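Local structure of cytosolic iron-sulfur protein assembly protein 1 (Saccharomyces cerevisiae, 2HES) at residues A114-D118 with G119-A123. The protein is an essential component of the cytosolic iron-sulfur protein assembly machinery, required for maturation of extramitochondrial iron-sulfur proteins, and interacts with NAR1. Sequence-based numbering, arbitrary orientation.
Sequences AWSND and GYYLA
D118 and G119 are the last two residues of a type I beta turn that runs from S116 to G119, in the hairpin between strands 110-115 and 121-126 of a WD40 beta-propeller blade. The evidence for the turn is the bond from G119 N to S116 O (3.0 Å). G119 has a positive phi, and a CB there would collide with D118 O. With chi1 at 65°, D118 swings its carboxylate back over the turn, where OD1 accepts from Y120 N (3.1 Å, 166° at the hydrogen). OD1 also accepts from S116 OG (2.7 Å), the two donors arriving from opposite faces of the carboxylate plane. S116 OG in turn accepts from Y121 N (3.0 Å). Beyond the turn, S116 N bonds to Y121 O, and A114 pairs with A123 through two backbone bonds. On the sheet face shared by W115 and L122, L122 CD1 lies over the five-membered ring, 3.7 Å from its centroid and 11° off the normal, a CH-pi contact. Replacing W115 by an alanine is likely to leave L122 CD1 without its aromatic floor and A65 O, on strand 61-66 of the adjacent sheet, without the indole N-H. At the six-membered end of that indole, CZ3 comes within 3.7 Å of G119 O.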
ATOM      1  N   ALA A 114      -3.876   3.361  -6.044  1.00 16.97           N
ATOM      2  CA  ALA A 114      -2.551   2.895  -6.424  1.00 16.51           C
ATOM      3  C   ALA A 114      -2.379   3.070  -7.921  1.00 17.20           C
ATOM      4  O   ALA A 114      -3.334   2.795  -8.695  1.00 17.02           O
ATOM      5  CB  ALA A 114      -2.343   1.427  -6.047  1.00 16.98           C
ATOM      6  N   TRP A 115      -1.156   3.452  -8.306  1.00 18.37           N
ATOM      7  CA  TRP A 115      -0.830   3.724  -9.710  1.00 18.54           C
ATOM      8  C   TRP A 115       0.007   2.590 -10.330  1.00 20.02           C
ATOM      9  O   TRP A 115       0.911   2.019  -9.680  1.00 19.84           O
ATOM     10  CB  TRP A 115       0.043   4.970  -9.827  1.00 20.16           C
ATOM     11  CG  TRP A 115      -0.577   6.218  -9.406  1.00 21.23           C
ATOM     12  CD1 TRP A 115      -0.632   6.744  -8.148  1.00 20.20           C
ATOM     13  CD2 TRP A 115      -1.239   7.148 -10.274  1.00 21.20           C
ATOM     14  NE1 TRP A 115      -1.288   7.973  -8.190  1.00 22.69           N
ATOM     15  CE2 TRP A 115      -1.678   8.221  -9.483  1.00 21.94           C
ATOM     16  CE3 TRP A 115      -1.489   7.169 -11.652  1.00 25.11           C
ATOM     17  CZ2 TRP A 115      -2.368   9.313 -10.020  1.00 23.08           C
ATOM     18  CZ3 TRP A 115      -2.186   8.254 -12.193  1.00 21.26           C
ATOM     19  CH2 TRP A 115      -2.619   9.303 -11.369  1.00 22.56           C
ATOM     20  N   SER A 116      -0.215   2.319 -11.614  1.00 19.54           N
ATOM     21  CA  SER A 116       0.711   1.462 -12.366  1.00 20.07           C
ATOM     22  C   SER A 116       2.037   2.186 -12.544  1.00 21.39           C
ATOM     23  O   SER A 116       2.053   3.406 -12.535  1.00 20.38           O
ATOM     24  CB  SER A 116       0.103   1.109 -13.722  1.00 19.79           C
ATOM     25  OG  SER A 116      -0.192   2.297 -14.453  1.00 20.47           O
ATOM     26  N   ASN A 117       3.153   1.450 -12.692  1.00 22.72           N
ATOM     27  CA  ASN A 117       4.458   2.116 -12.810  1.00 24.24           C
ATOM     28  C   ASN A 117       4.665   2.884 -14.107  1.00 23.55           C
ATOM     29  O   ASN A 117       5.462   3.800 -14.125  1.00 25.02           O
ATOM     30  CB  ASN A 117       5.653   1.190 -12.546  1.00 25.82           C
ATOM     31  CG  ASN A 117       7.002   1.964 -12.498  1.00 28.99           C
ATOM     32  OD1 ASN A 117       7.190   2.893 -11.681  1.00 35.28           O
ATOM     33  ND2 ASN A 117       7.937   1.583 -13.376  1.00 32.36           N
ATOM     34  N   ASP A 118       3.900   2.584 -15.160  1.00 23.68           N
ATOM     35  CA  ASP A 118       3.943   3.475 -16.359  1.00 23.76           C
ATOM     36  C   ASP A 118       3.201   4.832 -16.168  1.00 23.63           C
ATOM     37  O   ASP A 118       3.298   5.735 -17.020  1.00 23.29           O
ATOM     38  CB  ASP A 118       3.487   2.755 -17.637  1.00 24.47           C
ATOM     39  CG  ASP A 118       2.004   2.328 -17.631  1.00 24.70           C
ATOM     40  OD1 ASP A 118       1.203   2.735 -16.766  1.00 21.56           O
ATOM     41  OD2 ASP A 118       1.615   1.549 -18.553  1.00 26.64           O
ATOM     42  N   GLY A 119       2.463   4.950 -15.068  1.00 22.27           N
ATOM     43  CA  GLY A 119       1.817   6.191 -14.695  1.00 22.83           C
ATOM     44  C   GLY A 119       0.497   6.453 -15.389  1.00 23.05           C
ATOM     45  O   GLY A 119      -0.116   7.522 -15.202  1.00 23.42           O
ATOM     46  N   TYR A 120       0.030   5.486 -16.163  1.00 22.32           N
ATOM     47  CA  TYR A 120      -1.227   5.690 -16.885  1.00 23.05           C
ATOM     48  C   TYR A 120      -2.491   5.157 -16.246  1.00 21.93           C
ATOM     49  O   TYR A 120      -3.574   5.522 -16.655  1.00 22.00           O
ATOM     50  CB  TYR A 120      -1.137   5.107 -18.260  1.00 24.27           C
ATOM     51  CG  TYR A 120      -0.144   5.760 -19.134  1.00 26.92           C
ATOM     52  CD1 TYR A 120      -0.096   7.161 -19.259  1.00 27.42           C
ATOM     53  CD2 TYR A 120       0.742   4.990 -19.877  1.00 29.00           C
ATOM     54  CE1 TYR A 120       0.846   7.768 -20.095  1.00 29.41           C
ATOM     55  CE2 TYR A 120       1.651   5.585 -20.728  1.00 30.57           C
ATOM     56  CZ  TYR A 120       1.701   6.968 -20.829  1.00 30.40           C
ATOM     57  OH  TYR A 120       2.638   7.541 -21.675  1.00 32.90           O
ATOM     58  N   TYR A 121      -2.362   4.273 -15.266  1.00 20.97           N
ATOM     59  CA  TYR A 121      -3.543   3.644 -14.683  1.00 22.34           C
ATOM     60  C   TYR A 121      -3.537   3.928 -13.201  1.00 20.70           C
ATOM     61  O   TYR A 121      -2.488   3.887 -12.565  1.00 20.02           O
ATOM     62  CB  TYR A 121      -3.502   2.132 -14.899  1.00 24.53           C
ATOM     63  CG  TYR A 121      -3.629   1.720 -16.335  1.00 28.53           C
ATOM     64  CD1 TYR A 121      -4.704   2.155 -17.120  1.00 30.34           C
ATOM     65  CD2 TYR A 121      -2.688   0.859 -16.904  1.00 31.04           C
ATOM     66  CE1 TYR A 121      -4.820   1.737 -18.467  1.00 33.78           C
ATOM     67  CE2 TYR A 121      -2.795   0.448 -18.230  1.00 35.61           C
ATOM     68  CZ  TYR A 121      -3.857   0.900 -19.001  1.00 33.77           C
ATOM     69  OH  TYR A 121      -3.953   0.483 -20.315  1.00 36.70           O
ATOM     70  N   LEU A 122      -4.698   4.311 -12.713  1.00 21.18           N
ATOM     71  CA  LEU A 122      -4.959   4.486 -11.309  1.00 20.39           C
ATOM     72  C   LEU A 122      -6.058   3.497 -10.940  1.00 20.40           C
ATOM     73  O   LEU A 122      -7.155   3.524 -11.495  1.00 21.32           O
ATOM     74  CB  LEU A 122      -5.405   5.942 -11.034  1.00 20.85           C
ATOM     75  CG  LEU A 122      -5.820   6.231  -9.594  1.00 19.36           C
ATOM     76  CD1 LEU A 122      -4.619   6.156  -8.719  1.00 19.86           C
ATOM     77  CD2 LEU A 122      -6.519   7.639  -9.447  1.00 21.90           C
ATOM     78  N   ALA A 123      -5.729   2.583 -10.024  1.00 19.73           N
ATOM     79  CA  ALA A 123      -6.706   1.659  -9.447  1.00 18.72           C
ATOM     80  C   ALA A 123      -7.274   2.208  -8.150  1.00 18.74           C
ATOM     81  O   ALA A 123      -6.545   2.798  -7.342  1.00 19.95           O
ATOM     82  CB  ALA A 123      -6.031   0.337  -9.140  1.00 18.46           C
TER